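Local structure of adenylosuccinate lyase (4EEI) at residues B[420-423]-B[424-428]. The protein probably catalyses two fumarate-releasing steps of purine biosynthesis, cleaving adenylosuccinate to AMP and the succinyl-carboxamide intermediate (SAICAR) to AICAR. Residues are numbered along the deposited sequence; the frame is centred on the assembly and turned at random.
With K (potassium ion), chain V.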
loop_
_atom_site.group_PDB
_atom_site.type_symbol
_atom_site.label_atom_id
_atom_site.label_comp_id
_atom_site.label_asym_id
_atom_site.label_seq_id
_atom_site.Cartn_x
_atom_site.Cartn_y
_atom_site.Cartn_z
ATOM N N LYS B 420 6.648 37.307 -17.864
ATOM C CA LYS B 420 6.863 38.562 -17.135
ATOM C C LYS B 420 7.498 38.375 -15.750
ATOM O O LYS B 420 8.369 39.146 -15.354
ATOM C CB LYS B 420 5.527 39.301 -16.985
ATOM C CG LYS B 420 5.597 40.635 -16.247
ATOM C CD LYS B 420 4.184 41.165 -15.926
ATOM C CE LYS B 420 3.511 40.369 -14.794
ATOM N NZ LYS B 420 2.029 40.190 -14.957
ATOM N N GLU B 421 7.069 37.351 -15.021
ATOM C CA GLU B 421 7.513 37.177 -13.640
ATOM C C GLU B 421 8.536 36.056 -13.456
ATOM O O GLU B 421 8.839 35.670 -12.321
ATOM C CB GLU B 421 6.310 36.913 -12.725
ATOM C CG GLU B 421 5.288 38.045 -12.684
ATOM C CD GLU B 421 5.704 39.184 -11.774
ATOM O OE1 GLU B 421 6.823 39.148 -11.230
ATOM O OE2 GLU B 421 4.909 40.119 -11.595
ATOM N N ILE B 422 9.072 35.534 -14.551
ATOM C CA ILE B 422 9.927 34.349 -14.451
ATOM C C ILE B 422 11.181 34.602 -13.596
ATOM O O ILE B 422 11.641 33.701 -12.897
ATOM C CB ILE B 422 10.289 33.782 -15.848
ATOM C CG1 ILE B 422 10.815 32.348 -15.734
ATOM C CG2 ILE B 422 11.298 34.662 -16.540
ATOM C CD1 ILE B 422 9.833 31.408 -15.060
ATOM N N ASP B 423 11.702 35.832 -13.622
ATOM C CA ASP B 423 12.865 36.183 -12.802
ATOM C C ASP B 423 12.550 36.027 -11.312
ATOM O O ASP B 423 13.350 35.488 -10.544
ATOM C CB ASP B 423 13.312 37.626 -13.070
ATOM C CG ASP B 423 13.994 37.797 -14.418
ATOM O OD1 ASP B 423 13.970 36.855 -15.235
ATOM O OD2 ASP B 423 14.549 38.888 -14.658
ATOM N N HIS B 424 11.376 36.500 -10.909
ATOM C CA HIS B 424 10.960 36.434 -9.512
ATOM C C HIS B 424 10.790 34.996 -9.027
ATOM O O HIS B 424 11.110 34.676 -7.879
ATOM C CB HIS B 424 9.646 37.186 -9.317
ATOM C CG HIS B 424 9.772 38.671 -9.450
ATOM N ND1 HIS B 424 9.037 39.400 -10.363
ATOM C CD2 HIS B 424 10.533 39.566 -8.778
ATOM C CE1 HIS B 424 9.352 40.679 -10.254
ATOM N NE2 HIS B 424 10.255 40.808 -9.299
ATOM N N VAL B 425 10.257 34.145 -9.895
ATOM C CA VAL B 425 10.017 32.749 -9.544
ATOM C C VAL B 425 11.346 32.034 -9.321
ATOM O O VAL B 425 11.503 31.290 -8.350
ATOM C CB VAL B 425 9.202 32.039 -10.641
ATOM C CG1 VAL B 425 9.052 30.548 -10.332
ATOM C CG2 VAL B 425 7.829 32.694 -10.780
ATOM N N PHE B 426 12.299 32.261 -10.221
ATOM C CA PHE B 426 13.628 31.680 -10.077
ATOM C C PHE B 426 14.309 32.193 -8.806
ATOM O O PHE B 426 14.850 31.405 -8.031
ATOM C CB PHE B 426 14.484 31.981 -11.312
ATOM C CG PHE B 426 14.396 30.928 -12.382
ATOM C CD1 PHE B 426 13.239 30.789 -13.150
ATOM C CD2 PHE B 426 15.457 30.060 -12.603
ATOM C CE1 PHE B 426 13.143 29.800 -14.131
ATOM C CE2 PHE B 426 15.380 29.071 -13.592
ATOM C CZ PHE B 426 14.218 28.942 -14.355
ATOM N N ASP B 427 14.271 33.508 -8.590
ATOM C CA ASP B 427 14.893 34.092 -7.405
ATOM C C ASP B 427 14.324 33.572 -6.075
ATOM O O ASP B 427 15.081 33.303 -5.151
ATOM C CB ASP B 427 14.858 35.630 -7.446
ATOM C CG ASP B 427 15.902 36.225 -8.391
ATOM O OD1 ASP B 427 16.866 35.514 -8.762
ATOM O OD2 ASP B 427 15.768 37.423 -8.744
ATOM N N ARG B 428 13.008 33.413 -5.958
ATOM C CA ARG B 428 12.454 32.936 -4.696
ATOM C C ARG B 428 12.645 31.423 -4.526
ATOM O O ARG B 428 12.505 30.893 -3.427
ATOM C CB ARG B 428 10.961 33.283 -4.589
ATOM C CG ARG B 428 10.082 32.466 -5.543
ATOM C CD ARG B 428 8.624 32.919 -5.535
ATOM N NE ARG B 428 7.803 32.063 -6.394
ATOM C CZ ARG B 428 6.599 32.390 -6.851
ATOM N NH1 ARG B 428 6.064 33.568 -6.546
ATOM N NH2 ARG B 428 5.933 31.538 -7.625
HETATM K K K V . 16.966 33.543 -3.601
HETATM O O HOH W 1 14.991 32.382 -2.117
#
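Glu-421 and His-424 meet through their side chains at the start of the short helix 422-429. Glu-421 OE1 approaches the edge of the imidazole, near the ring plane, and accepts a hydrogen bond from His-424 ND1. Glu-421 OE1 and His-424 ND1 are modelled 2.4 Å apart, so short that the length is doubtful; the bond is bent, 136° at the hydrogen. Carboxylate and ring planes are turned 41° apart. The bend of the Glu-421 chain at chi2 turns the carboxylate so that OE1 reaches His-424 ND1. The same OE1 is also hydrogen-bonded to Thr-192 OG1 of the second subunit, so the pair sits at a subunit interface.

Glu-421 is the N-cap residue, and its O accepts from Val-425 N at 3.2 Å. Regular i to i+4 bonds follow, with Phe-426 N to Ile-422 O and Asp-427 N to Asp-423 O.

Ile-422 and Phe-426 run alongside each other in the same direction. Ile-422 CD1 comes in the ring plane to the edge of Phe-426, 3.8 Å from CE1. Ile-422 CG1 lies anti to its backbone nitrogen (chi1 -163°), carrying CD1 to that edge. Phe-426 also packs on Leu-155 of helix 151-173. Lys-132 makes a cation-pi contact with this ring and a salt bridge with Asp-423.

Asp-427 O binds the potassium ion at 2.5 Å, with the carbonyl oxygens of Val-430, Lys-431 and Arg-433 and one water.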